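Local coordinates for xylose isomerase-like TIM barrel domain-containing protein (Parabacteroides distasonis, PDB 4KW2) that is of unproven function but belongs to the xylose isomerase-like TIM barrel family and may act as a sugar isomerase or a related enzyme, at residues C78-L81 against R82-F85; V227-L230 against K231-F235; A98-T102 against N103-D107; S248-Q251 against E252-S256. One frame throughout, in Å; residues are numbered along the deposited sequence. Where two conformers were deposited one is given.

Contact 1: C78-L81 against R82-F85; sequences CALL and RHEF. With SO4 (sulfate ion), chain G.
Leu81 and Phe85 lie side by side, one helical turn apart, and point the same way. CD1 of Leu81 rests against CE2 of the Phe85 ring at 3.6 Å. The ring also turns an edge to the backbone, with Leu81 O near its plane and 3.2 Å from Phe85 CD2. Leu81 CG is anti to the backbone N (chi1 -175°), which brings CD1 to the ring.

Arg82 runs the other way, back over the preceding turn. Its chain bends at chi3 (-57°), and the guanidinium lays one face on Ala79 CA. NH2 comes 3.6 Å from Ala79 CB, while NH1 has a weak hydrogen bond to Lys115 O.

Leu80 and Glu84 also run alongside each other. Glu84 is buried, and its ion partner is Arg88, just beyond the helix.

Backbone bonds from Arg82 N to Cys78 O and from Phe85 N to Leu81 O, 3.0 and 3.1 Å long, hold these turns of helix 75-86. Leu81 packs on helices 36-46 and 103-116, and Phe85 on Leu40. His83 is exposed. Its ND1 donates to O4 of a sulfate, probably from the crystallisation liquor, at an unusually short 2.5 Å. That bond needs a proton on ND1, and the nearby anion would probably favour a cationic ring, though the short length makes the detail doubtful.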
loop_
_atom_site.group_PDB
_atom_site.type_symbol
_atom_site.label_atom_id
_atom_site.label_comp_id
_atom_site.label_asym_id
_atom_site.label_seq_id
_atom_site.Cartn_x
_atom_site.Cartn_y
_atom_site.Cartn_z
ATOM N N CYS A 78 4.345 9.555 -33.828
ATOM C CA CYS A 78 5.123 10.492 -33.006
ATOM C C CYS A 78 4.715 11.939 -33.261
ATOM O O CYS A 78 4.592 12.727 -32.326
ATOM C CB CYS A 78 6.622 10.339 -33.264
ATOM S SG CYS A 78 7.356 8.879 -32.498
ATOM N N ALA A 79 4.503 12.286 -34.527
ATOM C CA ALA A 79 4.082 13.640 -34.882
ATOM C C ALA A 79 2.666 13.907 -34.384
ATOM O O ALA A 79 2.360 15.002 -33.911
ATOM C CB ALA A 79 4.173 13.860 -36.388
ATOM N N LEU A 80 1.804 12.900 -34.480
ATOM C CA LEU A 80 0.442 13.025 -33.980
ATOM C C LEU A 80 0.428 13.161 -32.454
ATOM O O LEU A 80 -0.336 13.957 -31.904
ATOM C CB LEU A 80 -0.399 11.830 -34.419
ATOM C CG LEU A 80 -1.896 11.879 -34.113
ATOM C CD1 LEU A 80 -2.536 13.174 -34.594
ATOM C CD2 LEU A 80 -2.585 10.674 -34.742
ATOM N N LEU A 81 1.287 12.410 -31.775
ATOM C CA LEU A 81 1.373 12.497 -30.318
ATOM C C LEU A 81 1.811 13.900 -29.886
ATOM O O LEU A 81 1.233 14.475 -28.968
ATOM C CB LEU A 81 2.328 11.430 -29.763
ATOM C CG LEU A 81 2.429 11.319 -28.236
ATOM C CD1 LEU A 81 1.057 11.092 -27.628
ATOM C CD2 LEU A 81 3.387 10.204 -27.843
ATOM N N ARG A 82 2.817 14.454 -30.562
ATOM C CA ARG A 82 3.253 15.822 -30.285
ATOM C C ARG A 82 2.108 16.821 -30.467
ATOM O O ARG A 82 1.893 17.689 -29.619
ATOM C CB ARG A 82 4.444 16.213 -31.167
ATOM C CG ARG A 82 5.750 15.528 -30.782
ATOM C CD ARG A 82 6.964 16.231 -31.385
ATOM N NE ARG A 82 6.878 16.313 -32.843
ATOM C CZ ARG A 82 7.224 15.345 -33.698
ATOM N NH1 ARG A 82 7.696 14.174 -33.275
ATOM N NH2 ARG A 82 7.084 15.549 -35.002
ATOM N N HIS A 83 1.369 16.678 -31.562
ATOM C CA HIS A 83 0.237 17.554 -31.854
ATOM C C HIS A 83 -0.851 17.479 -30.779
ATOM O O HIS A 83 -1.406 18.503 -30.378
ATOM C CB HIS A 83 -0.348 17.195 -33.221
ATOM C CG HIS A 83 -1.627 17.904 -33.540
ATOM N ND1 HIS A 83 -1.670 19.235 -33.894
ATOM C CD2 HIS A 83 -2.908 17.466 -33.559
ATOM C CE1 HIS A 83 -2.924 19.588 -34.112
ATOM N NE2 HIS A 83 -3.696 18.533 -33.918
ATOM N N GLU A 84 -1.148 16.262 -30.323
ATOM C CA GLU A 84 -2.189 16.022 -29.326
ATOM C C GLU A 84 -1.857 16.641 -27.960
ATOM O O GLU A 84 -2.738 17.154 -27.275
ATOM C CB GLU A 84 -2.449 14.516 -29.178
ATOM C CG GLU A 84 -3.202 13.886 -30.347
ATOM C CD GLU A 84 -4.548 14.535 -30.606
ATOM O OE1 GLU A 84 -5.355 14.646 -29.658
ATOM O OE2 GLU A 84 -4.794 14.939 -31.759
ATOM N N PHE A 85 -0.590 16.583 -27.564
ATOM C CA PHE A 85 -0.130 17.324 -26.388
ATOM C C PHE A 85 -0.274 18.835 -26.601
ATOM O O PHE A 85 -0.834 19.541 -25.765
ATOM C CB PHE A 85 1.326 16.980 -26.069
ATOM C CG PHE A 85 1.489 15.763 -25.197
ATOM C CD1 PHE A 85 1.505 15.883 -23.816
ATOM C CD2 PHE A 85 1.652 14.504 -25.753
ATOM C CE1 PHE A 85 1.675 14.774 -23.005
ATOM C CE2 PHE A 85 1.811 13.389 -24.949
ATOM C CZ PHE A 85 1.828 13.522 -23.574
HETATM S S SO4 G . 1.143 21.301 -34.313
HETATM O O1 SO4 G . 1.764 22.636 -34.151
HETATM O O2 SO4 G . 0.967 21.032 -35.759
HETATM O O3 SO4 G . 2.009 20.261 -33.704
HETATM O O4 SO4 G . -0.172 21.276 -33.635
#

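Contact 2: V227-L230 against K231-F235; sequences VNEL and KRQHF
Leu230 packs beside Phe235 on the buried side of the helix end, and its side chain can be followed outward. CB stays close to the backbone, 3.2 Å from Lys231 N. CG is anti to the carbonyl carbon (chi1 -68°), and from there the CD2 branch runs alongside Phe235. CD2 meets Phe235 CB at 3.9 Å. It also touches the ring, with Phe235 CG and CD2 both 4.0 Å away. The two side chains point the same way, and Leu230 packs on Trp22 as well.

Gln233 runs beside Glu229 in the same direction. Its CB lies 3.5 Å from Glu229 O, and its OE1 stays 3.9 Å from Glu229 OE1. The amide and carboxylate planes are turned 41° apart. Gln233 NE2 instead makes a weak hydrogen bond to Leu189 O. Lys182 gives the Glu229 carboxylate a long, weak ion pair, and Asp187 brings a like charge close to it. Arg232, in one of its two conformers, folds back over Asn228 and Glu229. Its NH2 is then 4.1 Å from Glu229 OE2, too far for a salt bridge, and this placement is doubtful.

The backbone brings Leu230 and Phe235 together. His234 takes a positive phi of 52°, its N bonds to Lys231 O, and Phe235 N bonds to Leu230 O at 3.0 Å. This is a Schellman motif. It ends helix 222-232 and turns the chain toward strand 238-241 of the TIM barrel.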
loop_
_atom_site.group_PDB
_atom_site.type_symbol
_atom_site.label_atom_id
_atom_site.label_comp_id
_atom_site.label_asym_id
_atom_site.label_seq_id
_atom_site.Cartn_x
_atom_site.Cartn_y
_atom_site.Cartn_z
ATOM N N VAL A 227 5.434 23.911 0.005
ATOM C CA VAL A 227 5.757 24.955 -0.957
ATOM C C VAL A 227 6.839 25.898 -0.427
ATOM O O VAL A 227 7.779 26.239 -1.148
ATOM C CB VAL A 227 4.478 25.743 -1.314
ATOM C CG1 VAL A 227 4.806 27.089 -1.928
ATOM C CG2 VAL A 227 3.610 24.912 -2.254
ATOM N N ASN A 228 6.695 26.309 0.832
ATOM C CA ASN A 228 7.685 27.160 1.496
ATOM C C ASN A 228 9.072 26.537 1.501
ATOM O O ASN A 228 10.060 27.241 1.282
ATOM C CB ASN A 228 7.266 27.470 2.933
ATOM C CG ASN A 228 6.048 28.369 3.006
ATOM O OD1 ASN A 228 5.589 28.900 1.996
ATOM N ND2 ASN A 228 5.512 28.538 4.203
ATOM N N GLU A 229 9.145 25.227 1.739
ATOM C CA GLU A 229 10.431 24.529 1.735
ATOM C C GLU A 229 11.037 24.468 0.345
ATOM O O GLU A 229 12.240 24.645 0.184
ATOM C CB GLU A 229 10.307 23.115 2.293
ATOM C CG GLU A 229 10.232 23.079 3.806
ATOM C CD GLU A 229 10.783 21.805 4.416
ATOM O OE1 GLU A 229 11.515 21.051 3.728
ATOM O OE2 GLU A 229 10.474 21.562 5.603
ATOM N N LEU A 230 10.206 24.206 -0.653
ATOM C CA LEU A 230 10.671 24.216 -2.025
ATOM C C LEU A 230 11.238 25.588 -2.383
ATOM O O LEU A 230 12.275 25.668 -3.030
ATOM C CB LEU A 230 9.542 23.842 -2.987
ATOM C CG LEU A 230 9.043 22.400 -2.930
ATOM C CD1 LEU A 230 7.935 22.227 -3.955
ATOM C CD2 LEU A 230 10.169 21.407 -3.176
ATOM N N LYS A 231 10.558 26.655 -1.966
ATOM C CA LYS A 231 11.057 28.019 -2.168
ATOM C C LYS A 231 12.402 28.229 -1.477
ATOM O O LYS A 231 13.328 28.779 -2.071
ATOM C CB LYS A 231 10.067 29.064 -1.638
ATOM C CG LYS A 231 9.119 29.642 -2.680
ATOM C CD LYS A 231 8.578 30.999 -2.241
ATOM C CE LYS A 231 9.593 32.119 -2.464
ATOM N NZ LYS A 231 9.257 33.372 -1.729
ATOM N N ARG A 232 12.492 27.776 -0.230
ATOM C CA ARG A 232 13.708 27.944 0.566
ATOM C C ARG A 232 14.889 27.192 -0.050
ATOM O O ARG A 232 16.007 27.687 -0.044
ATOM C CB ARG A 232 13.482 27.519 2.026
ATOM C CG ARG A 232 12.580 28.475 2.801
ATOM C CD ARG A 232 12.794 28.404 4.304
ATOM N NE ARG A 232 12.443 27.109 4.878
ATOM C CZ ARG A 232 11.226 26.781 5.304
ATOM N NH1 ARG A 232 10.225 27.649 5.212
ATOM N NH2 ARG A 232 11.008 25.580 5.816
ATOM N N GLN A 233 14.637 26.010 -0.600
ATOM C CA GLN A 233 15.689 25.237 -1.269
ATOM C C GLN A 233 15.877 25.621 -2.738
ATOM O O GLN A 233 16.698 25.028 -3.430
ATOM C CB GLN A 233 15.403 23.742 -1.149
ATOM C CG GLN A 233 15.610 23.222 0.264
ATOM C CD GLN A 233 15.221 21.768 0.426
ATOM O OE1 GLN A 233 14.702 21.372 1.471
ATOM N NE2 GLN A 233 15.475 20.960 -0.605
ATOM N N HIS A 234 15.127 26.620 -3.200
ATOM C CA HIS A 234 15.201 27.094 -4.578
ATOM C C HIS A 234 15.054 25.939 -5.570
ATOM O O HIS A 234 15.791 25.843 -6.550
ATOM C CB HIS A 234 16.504 27.861 -4.818
ATOM C CG HIS A 234 16.517 28.644 -6.094
ATOM N ND1 HIS A 234 17.160 28.202 -7.233
ATOM C CD2 HIS A 234 15.958 29.834 -6.416
ATOM C CE1 HIS A 234 16.999 29.088 -8.198
ATOM N NE2 HIS A 234 16.275 30.090 -7.728
ATOM N N PHE A 235 14.099 25.059 -5.301
ATOM C CA PHE A 235 13.803 23.974 -6.211
ATOM C C PHE A 235 13.226 24.583 -7.474
ATOM O O PHE A 235 12.302 25.386 -7.405
ATOM C CB PHE A 235 12.807 23.002 -5.580
ATOM C CG PHE A 235 12.387 21.891 -6.494
ATOM C CD1 PHE A 235 13.251 20.843 -6.775
ATOM C CD2 PHE A 235 11.129 21.893 -7.080
ATOM C CE1 PHE A 235 12.865 19.815 -7.617
ATOM C CE2 PHE A 235 10.741 20.865 -7.924
ATOM C CZ PHE A 235 11.611 19.826 -8.189
#

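Contact 3: A98-T102 against N103-D107; sequences ASYGT and NEEWD
A capping box between Thr102 and Glu105 starts helix 103-116. Glu105 N donates to Thr102 OG1 at 3.2 Å in a nearly straight bond (165°). In return, Thr102 N donates to Glu105 OE1, reaching it from above the carboxylate plane. Gly101 N meets the same oxygen nearly along its C-O axis, also at 3.2 Å. Two backbone N-H groups therefore grip one carboxylate oxygen. Thr102 OG1 sits between its own N and carbonyl carbon (chi1 75°), from where it faces the N-H of the first turn. A water joins it to Glu104 OE1.

The box lies where barrel strand 91-98 hands over to helix 103-116. Under the loop, the Tyr100 ring turns its edge to the face of Trp106. The stack is T-shaped, with planes at 87° and ring centroids 5.3 Å apart. Tyr100 CB makes a CH-pi contact over the five-membered ring of Trp106, 3.9 Å from its centroid. Ala98 CB touches the far end of the indole at CZ3, also at 3.9 Å.

Glu105 CB touches Tyr100 at CD1, 3.4 Å away, and at CG, while the indole meets the ring on its CD2 side. The tyrosine hydroxyl hydrogen-bonds Trp216 of the second subunit, and Ser99 OG is bonded to Val184 N of that subunit and to Glu124 O of its own chain.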
loop_
_atom_site.group_PDB
_atom_site.type_symbol
_atom_site.label_atom_id
_atom_site.label_comp_id
_atom_site.label_asym_id
_atom_site.label_seq_id
_atom_site.Cartn_x
_atom_site.Cartn_y
_atom_site.Cartn_z
ATOM N N ALA A 98 11.730 4.400 -16.409
ATOM C CA ALA A 98 12.310 3.329 -17.202
ATOM C C ALA A 98 13.403 2.613 -16.409
ATOM O O ALA A 98 14.247 3.246 -15.781
ATOM C CB ALA A 98 12.857 3.877 -18.506
ATOM N N SER A 99 13.369 1.287 -16.445
ATOM C CA SER A 99 14.314 0.459 -15.711
ATOM C C SER A 99 14.755 -0.691 -16.610
ATOM O O SER A 99 14.632 -1.862 -16.252
ATOM C CB SER A 99 13.662 -0.061 -14.428
ATOM O OG SER A 99 14.602 -0.704 -13.583
ATOM N N TYR A 100 15.276 -0.334 -17.779
ATOM C CA TYR A 100 15.636 -1.310 -18.807
ATOM C C TYR A 100 16.900 -2.085 -18.478
ATOM O O TYR A 100 17.752 -1.626 -17.711
ATOM C CB TYR A 100 15.841 -0.624 -20.153
ATOM C CG TYR A 100 14.604 -0.033 -20.767
ATOM C CD1 TYR A 100 13.597 -0.849 -21.262
ATOM C CD2 TYR A 100 14.453 1.342 -20.889
ATOM C CE1 TYR A 100 12.465 -0.310 -21.854
ATOM C CE2 TYR A 100 13.324 1.889 -21.475
ATOM C CZ TYR A 100 12.337 1.058 -21.958
ATOM O OH TYR A 100 11.222 1.590 -22.546
ATOM N N GLY A 101 17.027 -3.249 -19.106
ATOM C CA GLY A 101 18.145 -4.151 -18.871
ATOM C C GLY A 101 19.154 -4.239 -19.998
ATOM O O GLY A 101 20.184 -4.885 -19.837
ATOM N N THR A 102 18.880 -3.611 -21.141
ATOM C CA THR A 102 19.812 -3.663 -22.277
ATOM C C THR A 102 20.124 -2.278 -22.827
ATOM O O THR A 102 19.338 -1.346 -22.676
ATOM C CB THR A 102 19.271 -4.521 -23.443
ATOM O OG1 THR A 102 18.240 -3.804 -24.135
ATOM C CG2 THR A 102 18.739 -5.866 -22.945
ATOM N N ASN A 103 21.271 -2.164 -23.489
ATOM C CA ASN A 103 21.674 -0.912 -24.118
ATOM C C ASN A 103 20.769 -0.515 -25.278
ATOM O O ASN A 103 20.507 0.670 -25.487
ATOM C CB ASN A 103 23.116 -1.013 -24.604
ATOM C CG ASN A 103 24.111 -1.094 -23.463
ATOM O OD1 ASN A 103 23.750 -0.951 -22.296
ATOM N ND2 ASN A 103 25.366 -1.331 -23.796
ATOM N N GLU A 104 20.304 -1.507 -26.032
ATOM C CA GLU A 104 19.390 -1.266 -27.146
ATOM C C GLU A 104 18.122 -0.562 -26.659
ATOM O O GLU A 104 17.693 0.425 -27.250
ATOM C CB GLU A 104 19.021 -2.583 -27.829
ATOM C CG GLU A 104 18.128 -2.422 -29.052
ATOM C CD GLU A 104 17.693 -3.747 -29.661
ATOM O OE1 GLU A 104 17.790 -4.796 -28.984
ATOM O OE2 GLU A 104 17.242 -3.738 -30.824
ATOM N N GLU A 105 17.537 -1.073 -25.579
ATOM C CA GLU A 105 16.339 -0.472 -24.992
ATOM C C GLU A 105 16.578 0.973 -24.549
ATOM O O GLU A 105 15.779 1.860 -24.849
ATOM C CB GLU A 105 15.841 -1.309 -23.812
ATOM C CG GLU A 105 15.263 -2.661 -24.222
ATOM C CD GLU A 105 15.162 -3.653 -23.075
ATOM O OE1 GLU A 105 15.791 -3.429 -22.018
ATOM O OE2 GLU A 105 14.451 -4.670 -23.237
ATOM N N TRP A 106 17.678 1.208 -23.844
ATOM C CA TRP A 106 18.004 2.558 -23.398
ATOM C C TRP A 106 18.112 3.479 -24.596
ATOM O O TRP A 106 17.502 4.544 -24.617
ATOM C CB TRP A 106 19.301 2.587 -22.585
ATOM C CG TRP A 106 19.145 2.047 -21.202
ATOM C CD1 TRP A 106 19.770 0.959 -20.673
ATOM C CD2 TRP A 106 18.303 2.567 -20.167
ATOM N NE1 TRP A 106 19.375 0.768 -19.373
ATOM C CE2 TRP A 106 18.474 1.742 -19.037
ATOM C CE3 TRP A 106 17.421 3.646 -20.084
ATOM C CZ2 TRP A 106 17.800 1.966 -17.839
ATOM C CZ3 TRP A 106 16.751 3.868 -18.892
ATOM C CH2 TRP A 106 16.946 3.032 -17.786
ATOM N N ASP A 107 18.868 3.045 -25.601
ATOM C CA ASP A 107 19.074 3.835 -26.812
ATOM C C ASP A 107 17.747 4.221 -27.457
ATOM O O ASP A 107 17.513 5.394 -27.754
ATOM C CB ASP A 107 19.940 3.065 -27.812
ATOM C CG ASP A 107 20.352 3.912 -28.995
ATOM O OD1 ASP A 107 21.033 4.941 -28.788
ATOM O OD2 ASP A 107 19.995 3.549 -30.136
HETATM O O HOH W 1 22.004 -2.140 -20.159
HETATM O O HOH W 2 17.029 -5.229 -26.116
#

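Contact 4: S248-Q251 against E252-S256; sequences SDIQ and EIRNS. With SO4 (sulfate ion), chain B; SO4 (sulfate ion), chain C.
Asp249 and Glu252 meet in the tight part of the contact, at the start of helix 250-262. Asp249 OD1 accepts from Glu252 N at 2.8 Å, and the donor comes nearly along the C-O axis. The aspartate CG stands between its backbone N and carbonyl carbon (chi1 56°), which turns OD1 to the first turn. Glu252 then crosses Asp249 at about a right angle, its CG 3.3 Å from OD1. The extended glutamate reaches back to Ser248, whose OG donates to OE1 at 3.2 Å. The two carboxylates come close, with Asp249 OD2 and Glu252 OE2 3.9 Å apart. Their like charges may be eased by the helix N-terminus. Ile253 CD1 touches Ser248 CB, and Ile253 also packs on Leu46 and Tyr243. Ile250 packs on Lys42, Gln45, Leu46 and Tyr243, and its CG2 meets Arg254 CD at 3.8 Å.

The side of Gln251 and Arg254 is looser, and sulfates, probably from the crystallisation liquor, bridge its polar groups. Gln251 NE2 and Arg254 NE both donate to O3 of one sulfate, and Arg254 NH2 donates to its O1 at 2.8 Å. The guanidinium thus presents an edge to the ion, while its NH1 bonds Leu46 O. A second sulfate receives Ile250 N on its O1 at 2.7 Å, in an almost straight bond (173°).

Aspartate at the N-cap and an anion at Ile250 N are both typical of a helix N-terminus. Here the helix is the one that follows the last barrel strand, 238-241.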
loop_
_atom_site.group_PDB
_atom_site.type_symbol
_atom_site.label_atom_id
_atom_site.label_comp_id
_atom_site.label_asym_id
_atom_site.label_seq_id
_atom_site.Cartn_x
_atom_site.Cartn_y
_atom_site.Cartn_z
ATOM N N SER A 248 -9.915 10.092 -4.777
ATOM C CA SER A 248 -10.023 11.550 -4.880
ATOM C C SER A 248 -10.650 11.976 -6.197
ATOM O O SER A 248 -10.717 11.201 -7.146
ATOM C CB SER A 248 -8.652 12.205 -4.720
ATOM O OG SER A 248 -8.352 12.431 -3.354
ATOM N N ASP A 249 -11.116 13.219 -6.231
ATOM C CA ASP A 249 -11.718 13.804 -7.429
ATOM C C ASP A 249 -10.951 15.065 -7.838
ATOM O O ASP A 249 -10.088 15.556 -7.099
ATOM C CB ASP A 249 -13.211 14.104 -7.207
ATOM C CG ASP A 249 -13.470 15.014 -6.008
ATOM O OD1 ASP A 249 -12.802 16.058 -5.861
ATOM O OD2 ASP A 249 -14.359 14.684 -5.201
ATOM N N ILE A 250 -11.268 15.579 -9.020
ATOM C CA ILE A 250 -10.555 16.726 -9.592
ATOM C C ILE A 250 -10.616 17.979 -8.708
ATOM O O ILE A 250 -9.605 18.664 -8.529
ATOM C CB ILE A 250 -11.051 17.001 -11.030
ATOM C CG1 ILE A 250 -10.426 15.958 -11.966
ATOM C CG2 ILE A 250 -10.703 18.416 -11.477
ATOM C CD1 ILE A 250 -11.091 15.838 -13.317
ATOM N N GLN A 251 -11.786 18.264 -8.145
ATOM C CA GLN A 251 -11.942 19.389 -7.219
ATOM C C GLN A 251 -11.028 19.301 -5.999
ATOM O O GLN A 251 -10.423 20.301 -5.607
ATOM C CB GLN A 251 -13.400 19.517 -6.768
ATOM C CG GLN A 251 -14.330 20.031 -7.854
ATOM C CD GLN A 251 -13.775 21.259 -8.555
ATOM O OE1 GLN A 251 -13.635 21.278 -9.781
ATOM N NE2 GLN A 251 -13.424 22.280 -7.775
ATOM N N GLU A 252 -10.921 18.115 -5.408
ATOM C CA GLU A 252 -10.084 17.933 -4.226
ATOM C C GLU A 252 -8.617 18.182 -4.537
ATOM O O GLU A 252 -7.923 18.863 -3.781
ATOM C CB GLU A 252 -10.267 16.530 -3.631
ATOM C CG GLU A 252 -11.535 16.393 -2.805
ATOM C CD GLU A 252 -11.841 14.964 -2.387
ATOM O OE1 GLU A 252 -11.103 14.033 -2.781
ATOM O OE2 GLU A 252 -12.835 14.775 -1.657
ATOM N N ILE A 253 -8.149 17.632 -5.653
ATOM C CA ILE A 253 -6.752 17.778 -6.043
ATOM C C ILE A 253 -6.468 19.232 -6.455
ATOM O O ILE A 253 -5.400 19.765 -6.153
ATOM C CB ILE A 253 -6.362 16.780 -7.160
ATOM C CG1 ILE A 253 -6.588 15.336 -6.697
ATOM C CG2 ILE A 253 -4.907 16.963 -7.573
ATOM C CD1 ILE A 253 -5.774 14.919 -5.485
ATOM N N ARG A 254 -7.434 19.883 -7.099
ATOM C CA ARG A 254 -7.271 21.295 -7.466
ATOM C C ARG A 254 -7.013 22.199 -6.261
ATOM O O ARG A 254 -6.323 23.210 -6.395
ATOM C CB ARG A 254 -8.447 21.802 -8.300
ATOM C CG ARG A 254 -8.265 21.497 -9.775
ATOM C CD ARG A 254 -9.470 21.876 -10.609
ATOM N NE ARG A 254 -9.745 23.314 -10.633
ATOM C CZ ARG A 254 -9.054 24.220 -11.328
ATOM N NH1 ARG A 254 -8.000 23.874 -12.059
ATOM N NH2 ARG A 254 -9.420 25.493 -11.289
ATOM N N ASN A 255 -7.522 21.822 -5.086
ATOM C CA ASN A 255 -7.170 22.523 -3.837
ATOM C C ASN A 255 -5.679 22.510 -3.519
ATOM O O ASN A 255 -5.133 23.515 -3.066
ATOM C CB ASN A 255 -7.903 21.926 -2.647
ATOM C CG ASN A 255 -9.386 22.186 -2.686
ATOM O OD1 ASN A 255 -9.827 23.224 -3.161
ATOM N ND2 ASN A 255 -10.168 21.242 -2.180
ATOM N N SER A 256 -5.029 21.368 -3.728
ATOM C CA SER A 256 -3.588 21.269 -3.514
ATOM C C SER A 256 -2.810 21.914 -4.657
ATOM O O SER A 256 -1.840 22.631 -4.421
ATOM C CB SER A 256 -3.158 19.815 -3.343
ATOM O OG SER A 256 -3.591 19.325 -2.091
HETATM S S SO4 B . -12.964 25.269 -10.066
HETATM O O1 SO4 B . -11.974 26.252 -10.553
HETATM O O2 SO4 B . -13.841 24.870 -11.182
HETATM O O3 SO4 B . -12.274 24.079 -9.518
HETATM O O4 SO4 B . -13.786 25.894 -9.007
HETATM S S SO4 C . -13.440 13.187 -11.322
HETATM O O1 SO4 C . -13.128 14.368 -10.488
HETATM O O2 SO4 C . -14.371 13.589 -12.405
HETATM O O3 SO4 C . -12.200 12.629 -11.926
HETATM O O4 SO4 C . -14.067 12.162 -10.453
#

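The four contacts lie on four different helices outside the eight-stranded parallel barrel. Along the chain the order is contact 1, contact 3, contact 2, contact 4. Contact 1 is within helix 75-86, between strands 50-53 and 91-98. Contact 3 begins where strand 91-98 ends and opens helix 103-116. Contact 2 ends helix 222-232, ahead of strand 238-241, and contact 4 starts helix 250-262 beyond it. Contacts 2 and 4 are the closest pair, with centres 22 Å apart and nearest atoms about 6 Å apart. Contact 3 lies across the chain's centre from both. No two contacts touch; each belongs to a separate helix around the barrel.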